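Local coordinates for protein ribonuclease (Chelonia mydas, PDB 2ZPO) that probably cleaves single- and double-stranded RNA on the 3' side of pyrimidine nucleotides, as a secreted endonuclease of the pancreatic ribonuclease family, at residues Gln28-Arg33 against Asn44-Ala49; Pro38-Thr43 against Cys81-Gly86; Thr73-Leu78 against Thr100-Ile105. All blocks are in the same frame, centred on the assembly; numbering follows the deposited sequence. Where two conformers were deposited one is given.

The three contacts meet along the antiparallel sheet of the ribonuclease fold. Contact 1 lays the end of a helix, residues 28-33, on strand 44-47, and contact 2 continues that strand's pairing with 81-83; their centres are about 13 Å apart, and N44 O lies 2.9 Å from C81 N, a probable hydrogen bond. Contact 3 sits earlier on the same strand, 69-83, about 15 Å from contact 1 and about 22 Å from contact 2 between centres; a probable hydrogen bond, H48 N to A77 O at 2.8 Å, joins it to contact 1. The active site lies nearest contacts 1 and 2: N44 and K41 approach H11, the probable proton acceptor, and K41 reaches weakly to a sulfate there.

Contact 1. Residues Gln28-Arg33 against Asn44-Ala49; sequences QMMQRR and NTFVHA
F46 swings its ring toward the helix with CG beside the backbone N and anti to the carbonyl carbon (chi1 -67°), while M30 folds back on itself at chi2 and chi3 and brings its sulfur up to the strand. There M30 SD lies 3.6 Å from CB of N44 and 3.9 Å from CE2 of F46. Measured to the ring centroid of F46 the sulfur of M30 is 4.9 Å away and 69° off the normal, a Met-aromatic contact with an oblique approach. The methyl turns away from the ring and packs on N44: M30 CE is 3.7 Å from N44 CB.

M29 needs only the root of its side chain, since its CB is 3.7 Å from CZ of F46. R33, just past the last helical turn, adds CG at 4.0 Å from CE1 of F46, with its guanidinium plane turned almost perpendicular to the ring. That charged group is busy elsewhere, its NH1 giving hydrogen bonds to the backbone oxygens of R9 and V12.

The ring also carries an amide from its own strand: N44 ND2 sits 3.3 Å above the F46 plane, over the centre of one face. N44 is fixed at both ends of that amide, OD1 accepting from K41 NZ and ND2 donating to the backbone O of Q10, which should hold its rotation.

No hydrogen bond crosses between the segments; sulfur, methylene and ring do the joining, and the helix and strand axes run at 94° to each other. This is helix-on-sheet packing in the pancreatic ribonuclease fold, set behind a strand whose N44 and T45 belong to the probable substrate site and whose T45 O takes a hydrogen bond from ND1 of H11, the probable catalytic base.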
loop_
_atom_site.group_PDB
_atom_site.type_symbol
_atom_site.label_atom_id
_atom_site.label_comp_id
_atom_site.label_asym_id
_atom_site.label_seq_id
_atom_site.Cartn_x
_atom_site.Cartn_y
_atom_site.Cartn_z
ATOM N N GLN A 28 10.268 9.861 -0.043
ATOM C CA GLN A 28 11.208 9.007 -0.761
ATOM C C GLN A 28 10.504 7.846 -1.462
ATOM O O GLN A 28 10.768 7.541 -2.619
ATOM C CB GLN A 28 12.265 8.467 0.217
ATOM C CG GLN A 28 13.176 9.569 0.748
ATOM C CD GLN A 28 14.272 9.072 1.715
ATOM O OE1 GLN A 28 14.071 8.144 2.500
ATOM N NE2 GLN A 28 15.430 9.731 1.671
ATOM N N MET A 29 9.594 7.197 -0.753
ATOM C CA MET A 29 9.022 5.932 -1.249
ATOM C C MET A 29 8.016 6.210 -2.370
ATOM O O MET A 29 7.952 5.473 -3.357
ATOM C CB MET A 29 8.390 5.140 -0.094
ATOM C CG MET A 29 9.374 4.575 0.905
ATOM S SD MET A 29 10.510 3.352 0.203
ATOM C CE MET A 29 9.400 2.296 -0.689
ATOM N N MET A 30 7.259 7.296 -2.236
ATOM C CA MET A 30 6.291 7.652 -3.281
ATOM C C MET A 30 7.012 7.896 -4.594
ATOM O O MET A 30 6.523 7.529 -5.639
ATOM C CB MET A 30 5.467 8.864 -2.862
ATOM C CG MET A 30 4.451 8.574 -1.742
ATOM S SD MET A 30 3.267 7.232 -2.083
ATOM C CE MET A 30 2.150 8.038 -3.229
ATOM N N GLN A 31 8.186 8.505 -4.515
ATOM C CA GLN A 31 8.981 8.742 -5.728
ATOM C C GLN A 31 9.650 7.465 -6.239
ATOM O O GLN A 31 9.518 7.123 -7.413
ATOM C CB GLN A 31 10.053 9.796 -5.471
ATOM C CG GLN A 31 10.885 10.085 -6.713
ATOM C CD GLN A 31 11.822 11.257 -6.554
ATOM O OE1 GLN A 31 11.611 12.131 -5.714
ATOM N NE2 GLN A 31 12.863 11.295 -7.382
ATOM N N ARG A 32 10.357 6.769 -5.342
ATOM C CA ARG A 32 11.094 5.543 -5.699
ATOM C C ARG A 32 10.193 4.512 -6.384
ATOM O O ARG A 32 10.602 3.829 -7.353
ATOM C CB ARG A 32 11.759 4.927 -4.448
ATOM C CG ARG A 32 12.971 5.694 -3.913
ATOM C CD ARG A 32 13.497 5.101 -2.591
ATOM N NE ARG A 32 14.622 5.875 -2.051
ATOM C CZ ARG A 32 15.042 5.809 -0.788
ATOM N NH1 ARG A 32 14.423 5.012 0.083
ATOM N NH2 ARG A 32 16.072 6.550 -0.381
ATOM N N ARG A 33 8.948 4.427 -5.907
ATOM C CA ARG A 33 7.999 3.434 -6.390
ATOM C C ARG A 33 7.155 3.893 -7.582
ATOM O O ARG A 33 6.205 3.220 -7.958
ATOM C CB ARG A 33 7.103 2.959 -5.234
ATOM C CG ARG A 33 7.838 2.260 -4.124
ATOM C CD ARG A 33 8.585 1.009 -4.620
ATOM N NE ARG A 33 9.198 0.302 -3.487
ATOM C CZ ARG A 33 8.593 -0.667 -2.791
ATOM N NH1 ARG A 33 7.376 -1.050 -3.124
ATOM N NH2 ARG A 33 9.223 -1.267 -1.789
ATOM N N ASN A 44 -1.428 6.682 -0.462
ATOM C CA ASN A 44 -0.959 5.328 -0.697
ATOM C C ASN A 44 -0.526 4.701 0.619
ATOM O O ASN A 44 0.100 5.364 1.447
ATOM C CB ASN A 44 0.206 5.322 -1.691
ATOM C CG ASN A 44 0.609 3.923 -2.102
ATOM O OD1 ASN A 44 -0.075 3.291 -2.892
ATOM N ND2 ASN A 44 1.738 3.440 -1.581
ATOM N N THR A 45 -0.922 3.448 0.821
ATOM C CA THR A 45 -0.466 2.671 1.956
ATOM C C THR A 45 0.591 1.645 1.543
ATOM O O THR A 45 0.410 0.873 0.576
ATOM C CB THR A 45 -1.650 1.949 2.640
ATOM O OG1 THR A 45 -2.573 2.935 3.147
ATOM C CG2 THR A 45 -1.147 1.042 3.773
ATOM N N PHE A 46 1.678 1.610 2.313
ATOM C CA PHE A 46 2.706 0.591 2.163
ATOM C C PHE A 46 2.494 -0.418 3.259
ATOM O O PHE A 46 2.335 -0.052 4.434
ATOM C CB PHE A 46 4.094 1.226 2.287
ATOM C CG PHE A 46 4.415 2.171 1.154
ATOM C CD1 PHE A 46 4.842 1.666 -0.087
ATOM C CD2 PHE A 46 4.241 3.555 1.305
ATOM C CE1 PHE A 46 5.138 2.550 -1.159
ATOM C CE2 PHE A 46 4.546 4.435 0.246
ATOM C CZ PHE A 46 4.986 3.928 -0.982
ATOM N N VAL A 47 2.446 -1.692 2.876
ATOM C CA VAL A 47 2.240 -2.760 3.852
ATOM C C VAL A 47 3.608 -3.403 4.100
ATOM O O VAL A 47 4.281 -3.799 3.150
ATOM C CB VAL A 47 1.235 -3.823 3.317
ATOM C CG1 VAL A 47 1.025 -4.887 4.357
ATOM C CG2 VAL A 47 -0.122 -3.180 2.912
ATOM N N HIS A 48 4.001 -3.546 5.376
ATOM C CA HIS A 48 5.329 -4.104 5.729
ATOM C C HIS A 48 5.201 -5.574 6.094
ATOM O O HIS A 48 5.366 -5.990 7.248
ATOM C CB HIS A 48 5.998 -3.270 6.833
ATOM C CG HIS A 48 5.932 -1.806 6.551
ATOM N ND1 HIS A 48 6.375 -1.269 5.358
ATOM C CD2 HIS A 48 5.396 -0.777 7.259
ATOM C CE1 HIS A 48 6.152 0.038 5.362
ATOM N NE2 HIS A 48 5.560 0.357 6.503
ATOM N N ALA A 49 4.877 -6.361 5.080
ATOM C CA ALA A 49 4.821 -7.824 5.186
ATOM C C ALA A 49 5.221 -8.328 3.803
ATOM O O ALA A 49 5.173 -7.589 2.821
ATOM C CB ALA A 49 3.413 -8.279 5.506
#

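Contact 2. Residues Pro38-Thr43 against Cys81-Gly86; sequences PVCKFT and CRLQGG. With SO4 (sulfate ion), chain F; SO4 (sulfate ion), chain B.
R82 runs alongside T43, both side chains pointing the same way from an antiparallel, non-hydrogen-bonded pair, and its atoms can be followed outward. CB of R82 already lies 3.6 Å from O1 of the chain F sulfate. CG of R82 turns its flank to T43, 3.4 Å from OG1. CD of R82 comes back to sulfate O1, 3.5 Å away, and a bend at chi3 (69°) brings the guanidinium round to the anion: R82 NE donates to sulfate O1 at 2.7 Å with a fairly straight bond (164°), O1 lying in the plane at the guanidinium edge, and R82 NH2 donates to O3 of the same sulfate at 2.8 Å.

Next along the strand, L83 N bonds to F42 O at 2.8 Å. The two branches of L83 part: CD1 packs 3.6 Å from CB of C40, whose sulfur is in a disulfide with C92, and CD2 meets CD1 of F42. G86 O lies at the edge of the F42 ring, near its plane and closest to CE1; both ring contacts hold for one of the two conformers of F42.

K41 leads off the other way, fully extended beyond CG. N44 is its main polar partner, and its NZ reaches O1 of the chain B sulfate, which H11 and H114 also bind, only weakly at 3.4 Å. R82 thus grips one sulfate firmly while K41 barely touches the other, consistent with two separate sites for RNA phosphates.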
loop_
_atom_site.group_PDB
_atom_site.type_symbol
_atom_site.label_atom_id
_atom_site.label_comp_id
_atom_site.label_asym_id
_atom_site.label_seq_id
_atom_site.Cartn_x
_atom_site.Cartn_y
_atom_site.Cartn_z
ATOM N N PRO A 38 3.466 10.869 -13.867
ATOM C CA PRO A 38 3.554 12.303 -14.199
ATOM C C PRO A 38 2.862 13.259 -13.207
ATOM O O PRO A 38 3.041 14.477 -13.306
ATOM C CB PRO A 38 2.882 12.377 -15.573
ATOM C CG PRO A 38 1.903 11.239 -15.561
ATOM C CD PRO A 38 2.493 10.160 -14.718
ATOM N N VAL A 39 2.093 12.719 -12.266
ATOM C CA VAL A 39 1.381 13.537 -11.254
ATOM C C VAL A 39 1.562 12.932 -9.853
ATOM O O VAL A 39 1.907 11.763 -9.719
ATOM C CB VAL A 39 -0.141 13.632 -11.559
ATOM C CG1 VAL A 39 -0.392 14.433 -12.853
ATOM C CG2 VAL A 39 -0.763 12.246 -11.682
ATOM N N CYS A 40 1.318 13.734 -8.818
ATOM C CA CYS A 40 1.390 13.251 -7.436
ATOM C C CYS A 40 0.181 12.383 -7.102
ATOM O O CYS A 40 -0.950 12.876 -7.149
ATOM C CB CYS A 40 1.406 14.415 -6.452
ATOM S SG CYS A 40 2.591 15.699 -6.777
ATOM N N LYS A 41 0.403 11.098 -6.798
ATOM C CA LYS A 41 -0.681 10.263 -6.252
ATOM C C LYS A 41 -1.115 10.837 -4.896
ATOM O O LYS A 41 -0.280 11.222 -4.064
ATOM C CB LYS A 41 -0.266 8.799 -6.136
ATOM C CG LYS A 41 -1.409 7.832 -5.720
ATOM C CD LYS A 41 -0.954 6.399 -5.824
ATOM C CE LYS A 41 -2.077 5.449 -5.414
ATOM N NZ LYS A 41 -1.501 4.109 -5.046
ATOM N N PHE A 42 -2.427 10.909 -4.671
ATOM C CA PHE A 42 -2.943 11.568 -3.477
ATOM C C PHE A 42 -2.642 10.823 -2.171
ATOM O O PHE A 42 -2.251 11.444 -1.175
ATOM C CB PHE A 42 -4.448 11.848 -3.634
ATOM C CG PHE A 42 -4.748 13.054 -4.484
ATOM C CD1 PHE A 42 -4.419 14.336 -4.038
ATOM C CD2 PHE A 42 -5.367 12.916 -5.725
ATOM C CE1 PHE A 42 -4.695 15.461 -4.820
ATOM C CE2 PHE A 42 -5.649 14.038 -6.514
ATOM C CZ PHE A 42 -5.308 15.311 -6.054
ATOM N N THR A 43 -2.841 9.510 -2.176
ATOM C CA THR A 43 -2.655 8.691 -0.976
ATOM C C THR A 43 -2.181 7.314 -1.361
ATOM O O THR A 43 -2.496 6.817 -2.438
ATOM C CB THR A 43 -3.975 8.608 -0.129
ATOM O OG1 THR A 43 -3.712 8.039 1.149
ATOM C CG2 THR A 43 -5.018 7.761 -0.836
ATOM N N CYS A 81 0.626 7.270 3.505
ATOM C CA CYS A 81 1.120 8.544 3.021
ATOM C C CYS A 81 -0.026 9.303 2.366
ATOM O O CYS A 81 -0.767 8.727 1.578
ATOM C CB CYS A 81 2.226 8.313 1.987
ATOM S SG CYS A 81 3.592 7.309 2.614
ATOM N N ARG A 82 -0.151 10.584 2.710
ATOM C CA ARG A 82 -1.186 11.461 2.159
ATOM C C ARG A 82 -0.515 12.758 1.704
ATOM O O ARG A 82 0.282 13.342 2.421
ATOM C CB ARG A 82 -2.278 11.745 3.196
ATOM C CG ARG A 82 -3.287 10.597 3.345
ATOM C CD ARG A 82 -4.274 10.798 4.508
ATOM N NE ARG A 82 -5.233 11.893 4.296
ATOM C CZ ARG A 82 -6.440 11.757 3.731
ATOM N NH1 ARG A 82 -6.848 10.581 3.278
ATOM N NH2 ARG A 82 -7.232 12.824 3.594
ATOM N N LEU A 83 -0.847 13.169 0.483
ATOM C CA LEU A 83 -0.272 14.344 -0.161
ATOM C C LEU A 83 -0.615 15.598 0.621
ATOM O O LEU A 83 -1.755 15.766 1.069
ATOM C CB LEU A 83 -0.845 14.472 -1.568
ATOM C CG LEU A 83 -0.176 15.458 -2.539
ATOM C CD1 LEU A 83 1.249 15.037 -2.921
ATOM C CD2 LEU A 83 -1.032 15.595 -3.774
ATOM N N GLN A 84 0.382 16.454 0.807
ATOM C CA GLN A 84 0.124 17.819 1.291
ATOM C C GLN A 84 -0.554 18.631 0.200
ATOM O O GLN A 84 -0.025 18.778 -0.931
ATOM C CB GLN A 84 1.406 18.526 1.701
ATOM C CG GLN A 84 2.169 17.772 2.744
ATOM C CD GLN A 84 3.172 18.612 3.459
ATOM O OE1 GLN A 84 3.855 19.463 2.870
ATOM N NE2 GLN A 84 3.306 18.368 4.759
ATOM N N GLY A 85 -1.711 19.183 0.572
ATOM C CA GLY A 85 -2.637 19.921 -0.320
ATOM C C GLY A 85 -3.109 19.043 -1.454
ATOM O O GLY A 85 -3.277 17.829 -1.280
ATOM N N GLY A 86 -3.484 19.654 -2.569
ATOM C CA GLY A 86 -4.713 19.223 -3.341
ATOM C C GLY A 86 -4.151 19.188 -4.804
ATOM O O GLY A 86 -4.905 18.827 -5.707
HETATM S S SO4 F . -4.994 14.714 5.958
HETATM O O1 SO4 F . -4.089 14.295 4.891
HETATM O O2 SO4 F . -4.624 16.048 6.424
HETATM O O3 SO4 F . -6.364 14.743 5.446
HETATM O O4 SO4 F . -4.901 13.781 7.078
HETATM S S SO4 B . -4.520 0.530 -6.149
HETATM O O1 SO4 B . -3.335 1.371 -5.997
HETATM O O2 SO4 B . -5.698 1.330 -6.483
HETATM O O3 SO4 B . -4.331 -0.485 -7.212
HETATM O O4 SO4 B . -4.807 -0.113 -4.881
#

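Contact 3. Residues Thr73-Leu78 against Thr100-Ile105; sequences TASFAL and TQRIRI
I103 CG1 comes obliquely at the F76 ring, 3.9 Å from its CD1, and the two side chains cross at about a right angle. A49, I57 and V47 also pack against F76. The other flat group, the R102 guanidinium, has the carbonyl oxygen of T73 at its edge near the plane, while its NE is hydrogen-bonded to the backbone O of S72.

I103 holds CG1 between its backbone N and carbonyl carbon (chi1 62°), which sends that branch to F76 and lets CG2 turn to L78, 3.8 Å from CD2. Cutting I103 back to an alanine removes CG1, CG2 and CD1, and would probably open a gap between F76 CD1 and the L78 methyls.

The backbones are joined at F76 and Q101, an antiparallel hydrogen-bonded pair. F76 N gives Q101 O a short, straight bond (2.8 Å, 170°), and Q101 N returns one to F76 O at 3.0 Å. A water lies 2.8 Å from S75 OG and reaches T100 O only weakly.

The chain turns a corner at T73 and A74, and the N-to-C directions of the two short strands are 111° apart, well short of antiparallel. Such a strongly coiled antiparallel hairpin, strand 69-83 against strand 94-108, belongs to the curved sheet of the ribonuclease A fold, with F76, L78 and I103 all packed on V47.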
loop_
_atom_site.group_PDB
_atom_site.type_symbol
_atom_site.label_atom_id
_atom_site.label_comp_id
_atom_site.label_asym_id
_atom_site.label_seq_id
_atom_site.Cartn_x
_atom_site.Cartn_y
_atom_site.Cartn_z
ATOM N N THR A 73 -6.766 -11.876 7.809
ATOM C CA THR A 73 -6.912 -12.406 9.156
ATOM C C THR A 73 -5.943 -11.650 10.066
ATOM O O THR A 73 -6.325 -11.180 11.147
ATOM C CB THR A 73 -6.629 -13.903 9.170
ATOM O OG1 THR A 73 -7.639 -14.543 8.377
ATOM C CG2 THR A 73 -6.650 -14.469 10.611
ATOM N N ALA A 74 -4.706 -11.527 9.591
ATOM C CA ALA A 74 -3.649 -10.842 10.335
ATOM C C ALA A 74 -3.741 -9.305 10.300
ATOM O O ALA A 74 -4.244 -8.706 9.336
ATOM C CB ALA A 74 -2.284 -11.303 9.802
ATOM N N SER A 75 -3.238 -8.666 11.359
ATOM C CA SER A 75 -2.927 -7.245 11.335
ATOM C C SER A 75 -1.496 -7.111 10.797
ATOM O O SER A 75 -0.645 -8.009 11.010
ATOM C CB SER A 75 -3.016 -6.657 12.750
ATOM O OG SER A 75 -4.376 -6.513 13.176
ATOM N N PHE A 76 -1.246 -6.033 10.056
ATOM C CA PHE A 76 0.046 -5.774 9.440
ATOM C C PHE A 76 0.589 -4.415 9.854
ATOM O O PHE A 76 -0.190 -3.512 10.098
ATOM C CB PHE A 76 -0.091 -5.764 7.906
ATOM C CG PHE A 76 -0.495 -7.087 7.329
ATOM C CD1 PHE A 76 -1.807 -7.322 6.956
ATOM C CD2 PHE A 76 0.433 -8.128 7.205
ATOM C CE1 PHE A 76 -2.191 -8.559 6.434
ATOM C CE2 PHE A 76 0.037 -9.368 6.688
ATOM C CZ PHE A 76 -1.271 -9.566 6.276
ATOM N N ALA A 77 1.920 -4.301 9.942
ATOM C CA ALA A 77 2.554 -2.983 10.045
ATOM C C ALA A 77 2.276 -2.241 8.727
ATOM O O ALA A 77 2.495 -2.777 7.632
ATOM C CB ALA A 77 4.050 -3.127 10.251
ATOM N N LEU A 78 1.820 -0.996 8.837
ATOM C CA LEU A 78 1.458 -0.147 7.689
ATOM C C LEU A 78 2.063 1.231 7.808
ATOM O O LEU A 78 2.228 1.747 8.922
ATOM C CB LEU A 78 -0.060 0.045 7.626
ATOM C CG LEU A 78 -0.967 -1.173 7.625
ATOM C CD1 LEU A 78 -2.402 -0.722 7.582
ATOM C CD2 LEU A 78 -0.666 -2.090 6.430
ATOM N N THR A 100 -0.801 -0.528 12.973
ATOM C CA THR A 100 -0.821 -1.985 12.849
ATOM C C THR A 100 -2.292 -2.393 12.757
ATOM O O THR A 100 -3.040 -2.284 13.752
ATOM C CB THR A 100 -0.106 -2.684 14.037
ATOM O OG1 THR A 100 1.157 -2.040 14.294
ATOM C CG2 THR A 100 0.168 -4.143 13.714
ATOM N N GLN A 101 -2.714 -2.830 11.565
ATOM C CA GLN A 101 -4.138 -2.950 11.255
ATOM C C GLN A 101 -4.348 -4.095 10.282
ATOM O O GLN A 101 -3.457 -4.376 9.461
ATOM C CB GLN A 101 -4.630 -1.667 10.593
ATOM C CG GLN A 101 -4.621 -0.428 11.506
ATOM C CD GLN A 101 -5.301 0.729 10.839
ATOM O OE1 GLN A 101 -6.532 0.841 10.867
ATOM N NE2 GLN A 101 -4.521 1.562 10.178
ATOM N N ARG A 102 -5.508 -4.750 10.397
ATOM C CA ARG A 102 -5.949 -5.641 9.313
ATOM C C ARG A 102 -6.233 -4.788 8.078
ATOM O O ARG A 102 -6.479 -3.575 8.160
ATOM C CB ARG A 102 -7.192 -6.463 9.711
ATOM C CG ARG A 102 -6.944 -7.394 10.924
ATOM C CD ARG A 102 -8.249 -7.952 11.505
ATOM N NE ARG A 102 -9.044 -8.672 10.527
ATOM C CZ ARG A 102 -10.312 -8.423 10.206
ATOM N NH1 ARG A 102 -11.002 -7.463 10.810
ATOM N NH2 ARG A 102 -10.907 -9.181 9.295
ATOM N N ILE A 103 -6.185 -5.431 6.921
ATOM C CA ILE A 103 -6.380 -4.714 5.659
ATOM C C ILE A 103 -7.410 -5.401 4.765
ATOM O O ILE A 103 -7.621 -6.625 4.854
ATOM C CB ILE A 103 -5.045 -4.510 4.860
ATOM C CG1 ILE A 103 -4.409 -5.851 4.457
ATOM C CG2 ILE A 103 -4.076 -3.635 5.673
ATOM C CD1 ILE A 103 -3.204 -5.747 3.510
ATOM N N ARG A 104 -8.005 -4.586 3.876
ATOM C CA ARG A 104 -9.003 -5.038 2.907
ATOM C C ARG A 104 -8.398 -4.777 1.545
ATOM O O ARG A 104 -8.010 -3.635 1.243
ATOM C CB ARG A 104 -10.324 -4.248 3.069
ATOM C CG ARG A 104 -11.383 -4.636 2.045
ATOM C CD ARG A 104 -12.731 -4.030 2.347
ATOM N NE ARG A 104 -13.293 -4.664 3.537
ATOM C CZ ARG A 104 -14.405 -4.272 4.134
ATOM N NH1 ARG A 104 -15.085 -3.237 3.636
ATOM N NH2 ARG A 104 -14.819 -4.917 5.218
ATOM N N ILE A 105 -8.214 -5.840 0.789
ATOM C CA ILE A 105 -7.648 -5.731 -0.565
ATOM C C ILE A 105 -8.637 -6.310 -1.607
ATOM O O ILE A 105 -9.577 -6.993 -1.241
ATOM C CB ILE A 105 -6.233 -6.417 -0.671
ATOM C CG1 ILE A 105 -6.324 -7.934 -0.443
ATOM C CG2 ILE A 105 -5.264 -5.763 0.314
ATOM C CD1 ILE A 105 -4.975 -8.668 -0.669
HETATM O O HOH W 1 -5.597 -4.348 14.520
#